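Local atomic coordinates of helicase of the snf2/rad54 family (Sulfolobus solfataricus, PDB entry 1Z5Z), a protein that probably couples ATP hydrolysis to movement along double-stranded DNA as a SWI2/SNF2 ATPase, of which this is the C-terminal RecA-like domain. Residues V33-T38 with H218-V223; T138-L143 with V165-L170. All blocks are in the same frame, centred on the assembly; numbering follows the deposited sequence.

Contact 1 of 2, residues V33-T38 with H218-V223; sequences VYCNLT and HKLISV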
loop_
_atom_site.group_PDB
_atom_site.type_symbol
_atom_site.label_atom_id
_atom_site.label_comp_id
_atom_site.label_asym_id
_atom_site.label_seq_id
_atom_site.Cartn_x
_atom_site.Cartn_y
_atom_site.Cartn_z
ATOM N N VAL A 33 -1.876 -6.747 9.220
ATOM C CA VAL A 33 -1.283 -7.996 8.779
ATOM C C VAL A 33 0.185 -7.630 8.515
ATOM O O VAL A 33 0.496 -6.878 7.583
ATOM C CB VAL A 33 -1.974 -8.513 7.497
ATOM C CG1 VAL A 33 -1.125 -9.611 6.823
ATOM C CG2 VAL A 33 -3.379 -9.049 7.847
ATOM N N TYR A 34 1.083 -8.118 9.370
ATOM C CA TYR A 34 2.516 -7.820 9.244
ATOM C C TYR A 34 3.189 -8.726 8.245
ATOM O O TYR A 34 3.094 -9.953 8.306
ATOM C CB TYR A 34 3.192 -7.920 10.600
ATOM C CG TYR A 34 2.603 -6.915 11.549
ATOM C CD1 TYR A 34 3.023 -5.597 11.532
ATOM C CD2 TYR A 34 1.549 -7.268 12.410
ATOM C CE1 TYR A 34 2.410 -4.626 12.342
ATOM C CE2 TYR A 34 0.929 -6.315 13.228
ATOM C CZ TYR A 34 1.370 -4.999 13.181
ATOM O OH TYR A 34 0.790 -4.048 13.967
ATOM N N CYS A 35 3.869 -8.095 7.310
ATOM C CA CYS A 35 4.512 -8.811 6.244
ATOM C C CYS A 35 5.964 -8.421 6.202
ATOM O O CYS A 35 6.297 -7.242 6.115
ATOM C CB CYS A 35 3.871 -8.443 4.893
ATOM S SG CYS A 35 2.065 -8.413 4.809
ATOM N N ASN A 36 6.825 -9.432 6.238
ATOM C CA ASN A 36 8.259 -9.244 6.186
ATOM C C ASN A 36 8.652 -8.974 4.736
ATOM O O ASN A 36 8.075 -9.540 3.808
ATOM C CB ASN A 36 8.980 -10.521 6.673
ATOM C CG ASN A 36 8.614 -10.884 8.110
ATOM O OD1 ASN A 36 8.903 -10.127 9.046
ATOM N ND2 ASN A 36 7.949 -12.020 8.288
ATOM N N LEU A 37 9.628 -8.097 4.557
ATOM C CA LEU A 37 10.140 -7.793 3.240
ATOM C C LEU A 37 10.995 -8.999 2.833
ATOM O O LEU A 37 11.523 -9.719 3.686
ATOM C CB LEU A 37 11.060 -6.582 3.314
ATOM C CG LEU A 37 10.432 -5.216 3.567
ATOM C CD1 LEU A 37 11.549 -4.200 3.721
ATOM C CD2 LEU A 37 9.500 -4.866 2.373
ATOM N N THR A 38 11.130 -9.196 1.533
ATOM C CA THR A 38 11.967 -10.246 0.994
ATOM C C THR A 38 13.398 -9.668 1.032
ATOM O O THR A 38 13.581 -8.453 1.087
ATOM C CB THR A 38 11.671 -10.461 -0.477
ATOM O OG1 THR A 38 11.905 -9.219 -1.146
ATOM C CG2 THR A 38 10.220 -10.936 -0.714
ATOM N N HIS A 218 -8.313 -6.089 6.262
ATOM C CA HIS A 218 -6.891 -6.381 6.475
ATOM C C HIS A 218 -5.986 -5.212 6.045
ATOM O O HIS A 218 -6.080 -4.707 4.915
ATOM C CB HIS A 218 -6.426 -7.618 5.687
ATOM C CG HIS A 218 -7.098 -8.897 6.075
ATOM N ND1 HIS A 218 -7.954 -9.576 5.230
ATOM C CD2 HIS A 218 -6.994 -9.659 7.191
ATOM C CE1 HIS A 218 -8.338 -10.700 5.806
ATOM N NE2 HIS A 218 -7.769 -10.775 6.998
ATOM N N LYS A 219 -5.085 -4.789 6.912
ATOM C CA LYS A 219 -4.172 -3.702 6.533
ATOM C C LYS A 219 -2.789 -4.285 6.455
ATOM O O LYS A 219 -2.243 -4.685 7.480
ATOM C CB LYS A 219 -4.159 -2.568 7.558
ATOM C CG LYS A 219 -5.408 -1.746 7.586
ATOM C CD LYS A 219 -5.425 -0.853 8.840
ATOM C CE LYS A 219 -4.124 -0.082 8.994
ATOM N NZ LYS A 219 -3.673 0.000 10.414
ATOM N N LEU A 220 -2.213 -4.334 5.253
ATOM C CA LEU A 220 -0.892 -4.888 5.115
ATOM C C LEU A 220 0.139 -3.877 5.621
ATOM O O LEU A 220 0.085 -2.696 5.259
ATOM C CB LEU A 220 -0.625 -5.248 3.647
ATOM C CG LEU A 220 -1.649 -6.218 3.006
ATOM C CD1 LEU A 220 -1.050 -6.781 1.739
ATOM C CD2 LEU A 220 -2.013 -7.375 3.944
ATOM N N ILE A 221 1.090 -4.335 6.429
ATOM C CA ILE A 221 2.132 -3.447 6.971
ATOM C C ILE A 221 3.499 -4.074 6.867
ATOM O O ILE A 221 3.697 -5.191 7.361
ATOM C CB ILE A 221 1.867 -3.132 8.452
ATOM C CG1 ILE A 221 0.592 -2.295 8.586
ATOM C CG2 ILE A 221 3.052 -2.357 9.052
ATOM C CD1 ILE A 221 0.266 -1.966 10.045
ATOM N N SER A 222 4.441 -3.399 6.210
ATOM C CA SER A 222 5.794 -3.938 6.087
ATOM C C SER A 222 6.608 -3.851 7.390
ATOM O O SER A 222 6.891 -2.760 7.918
ATOM C CB SER A 222 6.539 -3.265 4.934
ATOM O OG SER A 222 5.955 -3.721 3.729
ATOM N N VAL A 223 6.955 -5.031 7.914
ATOM C CA VAL A 223 7.688 -5.141 9.177
ATOM C C VAL A 223 8.980 -4.370 9.174
ATOM O O VAL A 223 9.802 -4.509 8.268
ATOM C CB VAL A 223 7.979 -6.640 9.545
ATOM C CG1 VAL A 223 8.881 -6.709 10.792
ATOM C CG2 VAL A 223 6.636 -7.380 9.814
HETATM O O HOH W 1 6.463 -6.339 3.240
HETATM O O HOH W 2 10.519 -6.612 6.873
#
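Val33 to Cys35 and Leu220 to Ser222 pair as parallel beta strands at one border of the domain's central sheet, where strand 29-35 is the outermost of the chain and strand 216-222 its inner neighbour. Four backbone hydrogen bonds form the ladder, from Val33 N to Lys219 O (2.7 Å) through to Val223 N to Cys35 O (2.9 Å). On one face Val33 lies alongside Leu220, CB against CD2 at 3.7 Å, and helix 96-110 covers them through Arg100 and Thr101. Val33 CG2, beside the backbone N, meets His218 CD2 at 3.7 Å. On the sheet face that carries Tyr34 and Ile221 the side chains run side by side, Tyr34 CE1 4.0 Å from Ile221 CG2. With CG anti to the carbonyl carbon (chi1 -61°), the Tyr34 ring lies along Ile221, and Tyr34 OH bonds to Asn32. Farther on, Val223 CG2 touches Tyr34 CB at 3.6 Å. Two waters extend the pairing: one donates to Cys35 O and also bonds Ser222 OG; the other accepts from Leu37 N and donates to Val223 O, its oxygen 2.6 Å from that carbonyl oxygen. Cys35 O thus takes two donors, Val223 N and a water, while Leu37 N and Val223 O share the second water, so these polar groups are satisfied as the chain runs on to helix 39-55.

Contact 2 of 2, residues T138-L143 with V165-L170; sequences TEVPFL and VKFIVL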
loop_
_atom_site.group_PDB
_atom_site.type_symbol
_atom_site.label_atom_id
_atom_site.label_comp_id
_atom_site.label_asym_id
_atom_site.label_seq_id
_atom_site.Cartn_x
_atom_site.Cartn_y
_atom_site.Cartn_z
ATOM N N THR A 138 -9.516 -16.130 -13.175
ATOM C CA THR A 138 -10.820 -15.587 -12.993
ATOM C C THR A 138 -10.713 -14.145 -13.410
ATOM O O THR A 138 -9.605 -13.624 -13.502
ATOM C CB THR A 138 -11.298 -15.749 -11.506
ATOM O OG1 THR A 138 -12.648 -15.298 -11.408
ATOM C CG2 THR A 138 -10.423 -14.967 -10.541
ATOM N N GLU A 139 -11.843 -13.509 -13.688
ATOM C CA GLU A 139 -11.828 -12.108 -14.097
ATOM C C GLU A 139 -11.633 -11.162 -12.902
ATOM O O GLU A 139 -12.336 -11.286 -11.900
ATOM C CB GLU A 139 -13.129 -11.733 -14.816
ATOM C CG GLU A 139 -12.990 -10.356 -15.425
ATOM C CD GLU A 139 -14.256 -9.802 -16.034
ATOM O OE1 GLU A 139 -14.116 -8.851 -16.831
ATOM O OE2 GLU A 139 -15.367 -10.291 -15.720
ATOM N N VAL A 140 -10.697 -10.217 -13.016
ATOM C CA VAL A 140 -10.417 -9.267 -11.935
ATOM C C VAL A 140 -10.606 -7.829 -12.432
ATOM O O VAL A 140 -9.691 -7.226 -12.987
ATOM C CB VAL A 140 -8.967 -9.465 -11.397
ATOM C CG1 VAL A 140 -8.612 -8.385 -10.314
ATOM C CG2 VAL A 140 -8.825 -10.902 -10.837
ATOM N N PRO A 141 -11.814 -7.279 -12.267
ATOM C CA PRO A 141 -12.060 -5.910 -12.711
ATOM C C PRO A 141 -11.151 -4.945 -11.959
ATOM O O PRO A 141 -10.900 -5.111 -10.748
ATOM C CB PRO A 141 -13.549 -5.706 -12.437
ATOM C CG PRO A 141 -13.933 -6.893 -11.557
ATOM C CD PRO A 141 -13.061 -7.981 -11.908
ATOM N N PHE A 142 -10.651 -3.951 -12.682
ATOM C CA PHE A 142 -9.697 -2.982 -12.145
ATOM C C PHE A 142 -10.194 -1.526 -12.190
ATOM O O PHE A 142 -10.311 -0.963 -13.278
ATOM C CB PHE A 142 -8.394 -3.096 -12.965
ATOM C CG PHE A 142 -7.312 -2.148 -12.547
ATOM C CD1 PHE A 142 -6.386 -1.680 -13.475
ATOM C CD2 PHE A 142 -7.203 -1.733 -11.230
ATOM C CE1 PHE A 142 -5.354 -0.799 -13.092
ATOM C CE2 PHE A 142 -6.183 -0.855 -10.828
ATOM C CZ PHE A 142 -5.253 -0.386 -11.757
ATOM N N LEU A 143 -10.487 -0.917 -11.038
ATOM C CA LEU A 143 -10.902 0.507 -11.023
ATOM C C LEU A 143 -9.735 1.485 -10.808
ATOM O O LEU A 143 -8.950 1.328 -9.878
ATOM C CB LEU A 143 -11.930 0.784 -9.915
ATOM C CG LEU A 143 -13.420 0.485 -10.137
ATOM C CD1 LEU A 143 -14.227 0.947 -8.927
ATOM C CD2 LEU A 143 -13.934 1.220 -11.370
ATOM N N VAL A 165 -18.344 -12.800 -9.630
ATOM C CA VAL A 165 -17.177 -11.893 -9.636
ATOM C C VAL A 165 -16.678 -11.834 -8.212
ATOM O O VAL A 165 -17.285 -11.245 -7.313
ATOM C CB VAL A 165 -17.565 -10.480 -10.125
ATOM C CG1 VAL A 165 -16.346 -9.561 -10.188
ATOM C CG2 VAL A 165 -18.206 -10.590 -11.493
ATOM N N LYS A 166 -15.552 -12.477 -8.003
ATOM C CA LYS A 166 -14.977 -12.576 -6.688
ATOM C C LYS A 166 -14.011 -11.484 -6.263
ATOM O O LYS A 166 -13.744 -11.366 -5.073
ATOM C CB LYS A 166 -14.261 -13.926 -6.599
ATOM C CG LYS A 166 -15.241 -15.094 -6.584
ATOM C CD LYS A 166 -16.057 -15.063 -5.300
ATOM C CE LYS A 166 -17.106 -16.160 -5.268
ATOM N NZ LYS A 166 -17.530 -16.407 -3.872
ATOM N N PHE A 167 -13.486 -10.719 -7.230
ATOM C CA PHE A 167 -12.476 -9.703 -6.979
ATOM C C PHE A 167 -12.727 -8.368 -7.656
ATOM O O PHE A 167 -13.483 -8.246 -8.643
ATOM C CB PHE A 167 -11.095 -10.165 -7.498
ATOM C CG PHE A 167 -10.604 -11.463 -6.934
ATOM C CD1 PHE A 167 -10.931 -12.681 -7.548
ATOM C CD2 PHE A 167 -9.819 -11.481 -5.791
ATOM C CE1 PHE A 167 -10.482 -13.902 -7.024
ATOM C CE2 PHE A 167 -9.368 -12.684 -5.257
ATOM C CZ PHE A 167 -9.701 -13.905 -5.875
ATOM N N ILE A 168 -12.085 -7.361 -7.086
ATOM C CA ILE A 168 -12.048 -6.028 -7.690
ATOM C C ILE A 168 -10.792 -5.353 -7.153
ATOM O O ILE A 168 -10.500 -5.446 -5.970
ATOM C CB ILE A 168 -13.308 -5.166 -7.397
ATOM C CG1 ILE A 168 -13.187 -3.843 -8.166
ATOM C CG2 ILE A 168 -13.513 -4.944 -5.872
ATOM C CD1 ILE A 168 -14.546 -3.187 -8.464
ATOM N N VAL A 169 -10.017 -4.706 -8.019
ATOM C CA VAL A 169 -8.803 -4.028 -7.569
ATOM C C VAL A 169 -9.058 -2.549 -7.815
ATOM O O VAL A 169 -9.665 -2.172 -8.824
ATOM C CB VAL A 169 -7.527 -4.526 -8.331
ATOM C CG1 VAL A 169 -6.344 -3.681 -7.947
ATOM C CG2 VAL A 169 -7.216 -5.997 -7.979
ATOM N N LEU A 170 -8.664 -1.727 -6.851
ATOM C CA LEU A 170 -8.873 -0.280 -6.958
ATOM C C LEU A 170 -7.597 0.469 -6.655
ATOM O O LEU A 170 -6.925 0.205 -5.657
ATOM C CB LEU A 170 -9.924 0.189 -5.947
ATOM C CG LEU A 170 -11.310 -0.476 -6.043
ATOM C CD1 LEU A 170 -11.427 -1.696 -5.081
ATOM C CD2 LEU A 170 -12.311 0.566 -5.686
HETATM O O HOH W 3 -13.914 -13.245 -10.302
#
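Pro141 of segment 138-143 sets its ring against segment 165-170, and from CB outward the contact grows. CB has no near partner on the other segment; CG, the far corner of the ring, comes to 3.2 Å from Phe167 O and 3.8 Å from Val165 CG1; CD, turning back to the backbone, meets the same two atoms slightly farther off. Having no N-H, the proline cannot donate to Phe167 O and offers it ring carbons instead, while Ile155 of helix 149-161 packs on the ring. Replacing the ring by an alanine is likely to leave Val165 CG1 without its partner and open a gap over Phe167 O. Direct strand pairing starts at the proline's own carbonyl: Val169 N bonds to Pro141 O, and Leu143 N bonds to Val169 O at 2.7 Å. The two segments belong to the edge strand and its neighbour in a beta-alpha-beta unit, strand 142-143, helix 149-161 and strand 167-171, within the parallel sheet of the RecA-like helicase C-terminal domain. On the face where Leu143 packs on helix 149-161, Leu143 CD1 touches Leu170 CD2 at 3.8 Å, the two side chains pointing the same way. On the other face, where Val140 and Phe142 touch helix 122-136, Val140 CG1 meets Val169 CG2 at 3.6 Å, and the Phe142 ring, its CG anti to the backbone N (chi1 179°), turns an edge to Val169 O with CD2 3.5 Å away. Thr138 CG2 lies 3.7 Å from Phe167 CE1, the side chains crossing at about a right angle. Beyond the paired strands, a single water links Thr138 OG1, Glu139 O and Lys166 N, the water lying 2.9 Å from Lys166 N.

In the fold
Contacts 1 and 2 close the two outer borders of one parallel six-stranded sheet: strand 29-35 ends it on one side, strand 142-143 on the other, with 216-222, 186-189, 115-119 and 167-171 between. Their centres are 22 Å apart and their nearest atoms about 11 Å, so neither touches the other. In sequence, both segments of contact 2 fall between those of contact 1. Counted between the closest ends of the segments, contact 1 brings together parts of the chain 180 residues apart, contact 2 parts only 22 apart. Helix 96-110 packs on both, through Arg100 at contact 1 and Ile105 and Leu109 at contact 2.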